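PDB 6RGN: DUF3120 domain-containing protein from Bordetella pertussis, which is probably a type III secretion effector whose N-terminal domain targets membranes, most likely by binding phosphoinositides such as PIP2. Local coordinates for residues A[94-97]-A[98-102]; A[107-110]-A[111-115]; A[122-125]-A[126-130]. All blocks are in the same frame, centred on the assembly; numbering follows the deposited sequence.

How the contacts relate
All three contacts are local, along a helix or at its ends, yet each takes its chemistry from its place in the helical bundle. Contacts 1 and 2 lie on the surface at the two ends of helix 96-112, their centres about 20 Å apart; contact 3, at the start of helix 124-140, is partly buried. Contact 1 opens its helix with a serine cap, whereas contact 3, with methionine in the capping position, uses a water. Contact 2 ends a helix and starts the next, with a sulfate bound there. Contacts 2 and 3 touch through the E110-R128 salt bridge and through W109 against V124. Contact 1 touches neither.

Contact 1 of 3, residues A[94-97]-A[98-102]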
loop_
_atom_site.group_PDB
_atom_site.type_symbol
_atom_site.label_atom_id
_atom_site.label_comp_id
_atom_site.label_asym_id
_atom_site.label_seq_id
_atom_site.Cartn_x
_atom_site.Cartn_y
_atom_site.Cartn_z
ATOM N N ARG A 94 5.647 12.653 1.695
ATOM C CA ARG A 94 6.209 13.766 0.886
ATOM C C ARG A 94 6.860 13.281 -0.410
ATOM O O ARG A 94 7.199 14.143 -1.246
ATOM C CB ARG A 94 7.222 14.555 1.711
ATOM C CG ARG A 94 6.683 15.029 3.049
ATOM C CD ARG A 94 7.684 15.957 3.680
ATOM N NE ARG A 94 8.873 15.282 4.195
ATOM C CZ ARG A 94 10.107 15.469 3.723
ATOM N NH1 ARG A 94 10.316 16.286 2.702
ATOM N NH2 ARG A 94 11.133 14.855 4.290
ATOM N N SER A 95 7.071 11.977 -0.582
ATOM C CA SER A 95 7.848 11.464 -1.748
ATOM C C SER A 95 6.973 10.949 -2.892
ATOM O O SER A 95 6.412 9.879 -2.706
ATOM C CB SER A 95 8.798 10.360 -1.344
ATOM O OG SER A 95 9.510 9.959 -2.531
ATOM N N LEU A 96 6.872 11.637 -4.050
ATOM C CA LEU A 96 6.155 11.069 -5.259
ATOM C C LEU A 96 6.936 9.855 -5.776
ATOM O O LEU A 96 6.282 8.843 -6.147
ATOM C CB LEU A 96 5.955 12.141 -6.361
ATOM C CG LEU A 96 5.261 11.678 -7.652
ATOM C CD1 LEU A 96 3.964 10.935 -7.340
ATOM C CD2 LEU A 96 4.995 12.832 -8.621
ATOM N N GLN A 97 8.267 9.840 -5.655
ATOM C CA GLN A 97 9.050 8.670 -6.136
ATOM C C GLN A 97 8.691 7.441 -5.295
ATOM O O GLN A 97 8.432 6.372 -5.848
ATOM C CB GLN A 97 10.557 8.915 -6.082
ATOM C CG GLN A 97 11.343 7.922 -6.940
ATOM C CD GLN A 97 11.312 8.248 -8.424
ATOM O OE1 GLN A 97 10.282 8.188 -9.088
ATOM N NE2 GLN A 97 12.469 8.549 -9.002
ATOM N N GLN A 98 8.636 7.585 -3.981
ATOM C CA GLN A 98 8.234 6.462 -3.084
ATOM C C GLN A 98 6.781 6.039 -3.378
ATOM O O GLN A 98 6.425 4.838 -3.274
ATOM C CB GLN A 98 8.544 6.966 -1.679
ATOM C CG GLN A 98 8.936 5.879 -0.701
ATOM C CD GLN A 98 10.111 5.019 -1.102
ATOM O OE1 GLN A 98 11.237 5.491 -1.159
ATOM N NE2 GLN A 98 9.859 3.743 -1.368
ATOM N N LEU A 99 5.909 6.988 -3.688
ATOM C CA LEU A 99 4.468 6.694 -3.878
ATOM C C LEU A 99 4.331 5.863 -5.146
ATOM O O LEU A 99 3.531 4.881 -5.150
ATOM C CB LEU A 99 3.723 8.029 -3.991
ATOM C CG LEU A 99 2.204 7.929 -4.021
ATOM C CD1 LEU A 99 1.643 6.999 -2.986
ATOM C CD2 LEU A 99 1.574 9.303 -3.872
ATOM N N ARG A 100 5.046 6.269 -6.195
ATOM C CA ARG A 100 5.171 5.507 -7.462
ATOM C C ARG A 100 5.644 4.076 -7.169
ATOM O O ARG A 100 5.010 3.133 -7.673
ATOM C CB ARG A 100 6.070 6.250 -8.445
ATOM C CG ARG A 100 5.336 7.425 -9.080
ATOM C CD ARG A 100 6.086 8.170 -10.166
ATOM N NE ARG A 100 5.274 9.251 -10.729
ATOM C CZ ARG A 100 5.773 10.148 -11.558
ATOM N NH1 ARG A 100 7.012 10.003 -11.995
ATOM N NH2 ARG A 100 5.009 11.101 -12.066
ATOM N N ASP A 101 6.647 3.915 -6.330
ATOM C CA ASP A 101 7.211 2.579 -6.047
ATOM C C ASP A 101 6.121 1.718 -5.427
ATOM O O ASP A 101 6.086 0.493 -5.740
ATOM C CB ASP A 101 8.372 2.610 -5.064
ATOM C CG ASP A 101 9.578 3.387 -5.524
ATOM O OD1 ASP A 101 9.748 3.548 -6.746
ATOM O OD2 ASP A 101 10.402 3.814 -4.607
ATOM N N LEU A 102 5.351 2.301 -4.485
ATOM C CA LEU A 102 4.244 1.567 -3.851
ATOM C C LEU A 102 3.227 1.101 -4.905
ATOM O O LEU A 102 2.747 -0.053 -4.863
ATOM C CB LEU A 102 3.569 2.456 -2.810
ATOM C CG LEU A 102 2.287 1.866 -2.276
ATOM C CD1 LEU A 102 2.557 0.467 -1.730
ATOM C CD2 LEU A 102 1.705 2.790 -1.194
#
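L96 and R100, one helical turn apart, cross obliquely, with the leucine lying against one face of the guanidinium. CD2 of L96 makes that approach, 3.9 Å from R100 NH2, while CG and CD1 of the leucine follow the arginine chain near NE. Two torsions set this up. The leucine points CG away from its own backbone N (chi1 179°), and R100, with CG opposite its carbonyl carbon, then runs extended as far as NE. The guanidinium is thus brought alongside the leucine methyls, and a bound sulfate lies near its NH2 in a long and weak pairing. CD1 of L96 also approaches CB of L99 at 4.4 Å, on the side where both leucines pack against helix 124-140; L99 reaches F88 of helix 76-90 as well.

S95 is the N-cap of helix 96-112. Its OG stands opposite the backbone N (chi1 -179°) and accepts the N-H of Q98 at 2.9 Å, almost straight at 168°. The same OG lies 3.3 Å and S95 CB 3.4 Å from Q98 CB, so the serine side chain meets the glutamine at its CB. The rest of the Q98 side chain leads away from the serine, and the residue also packs on Q87 of helix 76-90. S95 O takes the N-H of L99, and L96 O that of R100 at 2.9 Å. At the next carbonyl the backbone N of D101 donates to Q97 O, whereas its carboxylate OD1 lies 3.2 Å from that same oxygen, an acceptor beside an acceptor.

Contact 2 of 3, residues A[107-110]-A[111-115]; sequences NHWE and ASQPR. With SO4 (sulfate ion), chain D.
The backbone of N107 and A111 closes a regular helical turn, A111 N to N107 O at 2.8 Å, and the bonds S112 N to H108 O and Q113 N to W109 O complete the end of helix 96-112. This is a helix-to-helix junction in which one residue, Q113, ends helix 96-112 by leaving helical backbone angles and stands at the N-cap of helix 114-120.

S112 bends its hydroxyl back onto the preceding turn. With OG between its own backbone N and carbonyl carbon (chi1 61°), it donates to H108 O at 2.6 Å, from the opposite face of that carbonyl to S112 N. One acceptor thereby holds both the main chain and the side chain of the serine. The same hydroxyl lies 3.6 Å above the imidazole plane of H108, offset toward the rim, and S112 CB adds a CH-pi contact over the ring face.

W109 and Q113 cross at about a right angle, and the indole and amide planes are 29° apart; CB of Q113 sits 3.7 Å from W109 CD1. Helix 114-120 meets the indole: NE1 bonds to E116 OE1, and the ring meets F117 edge-to-face.

A sulfate, probably from the crystallisation liquor, occupies the start of helix 114-120, held by Q113 NE2, the backbone N of R115 and that of E116. It may mark an anion-binding spot at the helix N-terminus. The guanidinium presents its edge to the anion, and R115 NE and NH2 both reach sulfate O1, each at 2.9 Å.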
loop_
_atom_site.group_PDB
_atom_site.type_symbol
_atom_site.label_atom_id
_atom_site.label_comp_id
_atom_site.label_asym_id
_atom_site.label_seq_id
_atom_site.Cartn_x
_atom_site.Cartn_y
_atom_site.Cartn_z
ATOM N N ASN A 107 1.070 -3.583 -8.257
ATOM C CA ASN A 107 0.906 -4.281 -9.549
ATOM C C ASN A 107 1.732 -5.576 -9.547
ATOM O O ASN A 107 1.199 -6.621 -9.975
ATOM C CB ASN A 107 1.353 -3.400 -10.701
ATOM C CG ASN A 107 0.538 -2.106 -10.780
ATOM O OD1 ASN A 107 -0.585 -2.053 -10.266
ATOM N ND2 ASN A 107 1.041 -1.123 -11.512
ATOM N N HIS A 108 2.999 -5.522 -9.086
ATOM C CA HIS A 108 3.851 -6.736 -9.029
ATOM C C HIS A 108 3.182 -7.812 -8.161
ATOM O O HIS A 108 3.272 -8.997 -8.524
ATOM C CB HIS A 108 5.245 -6.417 -8.537
ATOM C CG HIS A 108 6.066 -7.659 -8.356
ATOM N ND1 HIS A 108 6.461 -8.438 -9.437
ATOM C CD2 HIS A 108 6.615 -8.243 -7.257
ATOM C CE1 HIS A 108 7.146 -9.492 -9.010
ATOM N NE2 HIS A 108 7.273 -9.388 -7.697
ATOM N N TRP A 109 2.630 -7.428 -7.016
ATOM C CA TRP A 109 1.961 -8.387 -6.097
ATOM C C TRP A 109 0.751 -9.022 -6.805
ATOM O O TRP A 109 0.589 -10.259 -6.730
ATOM C CB TRP A 109 1.599 -7.680 -4.792
ATOM C CG TRP A 109 0.951 -8.559 -3.767
ATOM C CD1 TRP A 109 1.166 -9.891 -3.567
ATOM C CD2 TRP A 109 -0.134 -8.187 -2.914
ATOM N NE1 TRP A 109 0.335 -10.372 -2.603
ATOM C CE2 TRP A 109 -0.505 -9.353 -2.201
ATOM C CE3 TRP A 109 -0.797 -6.980 -2.656
ATOM C CZ2 TRP A 109 -1.500 -9.329 -1.236
ATOM C CZ3 TRP A 109 -1.780 -6.966 -1.705
ATOM C CH2 TRP A 109 -2.127 -8.124 -0.998
ATOM N N GLU A 110 -0.095 -8.182 -7.431
ATOM C CA GLU A 110 -1.292 -8.656 -8.155
ATOM C C GLU A 110 -0.893 -9.578 -9.297
ATOM O O GLU A 110 -1.592 -10.560 -9.465
ATOM C CB GLU A 110 -2.146 -7.499 -8.631
ATOM C CG GLU A 110 -3.509 -7.904 -9.212
ATOM C CD GLU A 110 -4.320 -6.648 -9.574
ATOM O OE1 GLU A 110 -3.759 -5.512 -9.440
ATOM O OE2 GLU A 110 -5.518 -6.789 -9.928
ATOM N N ALA A 111 0.157 -9.260 -10.045
ATOM C CA ALA A 111 0.612 -10.100 -11.168
ATOM C C ALA A 111 1.167 -11.425 -10.644
ATOM O O ALA A 111 0.982 -12.409 -11.356
ATOM C CB ALA A 111 1.658 -9.376 -11.961
ATOM N N SER A 112 1.967 -11.442 -9.561
ATOM C CA SER A 112 2.907 -12.583 -9.307
ATOM C C SER A 112 2.368 -13.548 -8.234
ATOM O O SER A 112 2.905 -14.681 -8.083
ATOM C CB SER A 112 4.293 -12.063 -8.909
ATOM O OG SER A 112 4.140 -11.307 -7.696
ATOM N N GLN A 113 1.375 -13.117 -7.459
ATOM C CA GLN A 113 0.837 -13.901 -6.317
ATOM C C GLN A 113 -0.685 -13.858 -6.391
ATOM O O GLN A 113 -1.367 -13.286 -5.528
ATOM C CB GLN A 113 1.358 -13.329 -4.994
ATOM C CG GLN A 113 2.891 -13.357 -4.845
ATOM C CD GLN A 113 3.566 -14.708 -4.785
ATOM O OE1 GLN A 113 4.744 -14.813 -5.091
ATOM N NE2 GLN A 113 2.849 -15.757 -4.449
ATOM N N PRO A 114 -1.305 -14.414 -7.449
ATOM C CA PRO A 114 -2.753 -14.235 -7.593
ATOM C C PRO A 114 -3.556 -14.727 -6.388
ATOM O O PRO A 114 -4.459 -14.031 -6.011
ATOM C CB PRO A 114 -3.151 -14.994 -8.872
ATOM C CG PRO A 114 -1.841 -15.226 -9.581
ATOM C CD PRO A 114 -0.732 -15.223 -8.537
ATOM N N ARG A 115 -3.249 -15.900 -5.837
ATOM C CA ARG A 115 -4.104 -16.484 -4.760
ATOM C C ARG A 115 -3.950 -15.623 -3.481
ATOM O O ARG A 115 -4.979 -15.298 -2.866
ATOM C CB ARG A 115 -3.721 -17.925 -4.486
ATOM C CG ARG A 115 -3.938 -18.876 -5.648
ATOM C CD ARG A 115 -3.588 -20.289 -5.217
ATOM N NE ARG A 115 -2.187 -20.442 -4.945
ATOM C CZ ARG A 115 -1.630 -21.553 -4.506
ATOM N NH1 ARG A 115 -2.341 -22.657 -4.347
ATOM N NH2 ARG A 115 -0.339 -21.555 -4.270
HETATM S S SO4 D . -0.107 -17.588 -5.678
HETATM O O1 SO4 D . 0.224 -18.763 -4.896
HETATM O O2 SO4 D . -0.295 -16.515 -4.695
HETATM O O3 SO4 D . 0.984 -17.283 -6.540
HETATM O O4 SO4 D . -1.238 -17.819 -6.435
#

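Contact 3 of 3, residues A[122-125]-A[126-130]; sequences GMVA and ELRTA. Unlike the reference sequence in segment 122-125: M123 (reference Leu).
M123 O and L127 N make the first full-turn backbone bond of this helix start, 2.9 Å long with the donor in the carbonyl plane. R128 N then bonds to V124 O at 2.8 Å, and T129 N to A125 O.

One bond is relayed by solvent. M123 occupies the N-cap position of helix 124-140, and its thioether chain offers no oxygen to cap with; a water instead donates to G122 O at 2.9 Å and accepts from E126 N at 3.1 Å. It links G122 to the first turn of helix 124-140.

Apolar and charged groups meet at two places. V124 lays CG1 against one face of the R128 guanidinium, 3.1 Å from its plane and offset toward the rim, with NH1 of R128 at 3.4 Å from that methyl. The valine holds CG1 opposite its backbone N (chi1 171°), while R128 runs extended from CG to NE, so the chains cross at a slant with the methyl against the face of the flat group. M123 and E126 lie side by side and point the same way, and CE of the methionine comes within 3.6 Å of E126 OE1.

The polar ends look elsewhere: E126 forms a salt bridge with R53, and R128 with E110 of helix 96-112. The valine methyl sits against a face of the guanidinium while the N-H groups point out in its plane, so one group can make apolar packing and the R128-E110 salt bridge at once.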
loop_
_atom_site.group_PDB
_atom_site.type_symbol
_atom_site.label_atom_id
_atom_site.label_comp_id
_atom_site.label_asym_id
_atom_site.label_seq_id
_atom_site.Cartn_x
_atom_site.Cartn_y
_atom_site.Cartn_z
ATOM N N GLY A 122 -8.260 -7.254 0.029
ATOM C CA GLY A 122 -9.534 -6.542 0.222
ATOM C C GLY A 122 -9.402 -5.033 0.358
ATOM O O GLY A 122 -10.384 -4.347 0.049
ATOM N N MET A 123 -8.273 -4.466 0.803
ATOM C CA MET A 123 -8.190 -2.987 0.950
ATOM C C MET A 123 -7.340 -2.364 -0.169
ATOM O O MET A 123 -7.053 -1.164 -0.081
ATOM C CB MET A 123 -7.640 -2.576 2.315
ATOM C CG MET A 123 -8.487 -3.061 3.494
ATOM S SD MET A 123 -8.159 -2.058 4.984
ATOM C CE MET A 123 -9.482 -0.856 4.849
ATOM N N VAL A 124 -6.988 -3.133 -1.210
ATOM C CA VAL A 124 -6.121 -2.626 -2.301
ATOM C C VAL A 124 -6.845 -1.509 -3.052
ATOM O O VAL A 124 -6.168 -0.491 -3.290
ATOM C CB VAL A 124 -5.538 -3.730 -3.208
ATOM C CG1 VAL A 124 -4.827 -3.214 -4.454
ATOM C CG2 VAL A 124 -4.577 -4.558 -2.406
ATOM N N ALA A 125 -8.106 -1.668 -3.462
ATOM C CA ALA A 125 -8.817 -0.612 -4.221
ATOM C C ALA A 125 -8.714 0.706 -3.444
ATOM O O ALA A 125 -8.322 1.762 -4.016
ATOM C CB ALA A 125 -10.241 -0.979 -4.448
ATOM N N GLU A 126 -9.001 0.654 -2.160
ATOM C CA GLU A 126 -8.979 1.852 -1.297
ATOM C C GLU A 126 -7.565 2.403 -1.196
ATOM O O GLU A 126 -7.429 3.611 -1.271
ATOM C CB GLU A 126 -9.629 1.595 0.051
ATOM C CG GLU A 126 -9.809 2.882 0.817
ATOM C CD GLU A 126 -10.631 2.818 2.109
ATOM O OE1 GLU A 126 -10.790 1.699 2.641
ATOM O OE2 GLU A 126 -11.063 3.889 2.597
ATOM N N LEU A 127 -6.543 1.588 -1.005
ATOM C CA LEU A 127 -5.149 2.074 -0.979
ATOM C C LEU A 127 -4.794 2.730 -2.324
ATOM O O LEU A 127 -4.166 3.812 -2.331
ATOM C CB LEU A 127 -4.208 0.919 -0.684
ATOM C CG LEU A 127 -2.747 1.334 -0.641
ATOM C CD1 LEU A 127 -2.535 2.371 0.463
ATOM C CD2 LEU A 127 -1.848 0.155 -0.449
ATOM N N ARG A 128 -5.199 2.124 -3.443
ATOM C CA ARG A 128 -4.916 2.725 -4.786
ATOM C C ARG A 128 -5.646 4.071 -4.947
ATOM O O ARG A 128 -5.083 5.046 -5.571
ATOM C CB ARG A 128 -5.314 1.689 -5.839
ATOM C CG ARG A 128 -4.304 0.557 -5.916
ATOM C CD ARG A 128 -4.710 -0.461 -6.927
ATOM N NE ARG A 128 -3.558 -1.277 -7.369
ATOM C CZ ARG A 128 -3.636 -2.551 -7.771
ATOM N NH1 ARG A 128 -4.850 -3.115 -7.803
ATOM N NH2 ARG A 128 -2.554 -3.208 -8.234
ATOM N N THR A 129 -6.827 4.193 -4.359
ATOM C CA THR A 129 -7.593 5.450 -4.366
ATOM C C THR A 129 -6.779 6.441 -3.512
ATOM O O THR A 129 -6.653 7.598 -3.907
ATOM C CB THR A 129 -9.054 5.222 -3.923
ATOM O OG1 THR A 129 -9.762 4.386 -4.846
ATOM C CG2 THR A 129 -9.793 6.516 -3.702
ATOM N N ALA A 130 -6.156 5.996 -2.392
ATOM C CA ALA A 130 -5.397 6.921 -1.509
ATOM C C ALA A 130 -4.148 7.422 -2.232
ATOM O O ALA A 130 -3.841 8.666 -2.126
ATOM C CB ALA A 130 -5.022 6.332 -0.174
HETATM O O HOH W 1 -10.638 -1.604 -0.880
#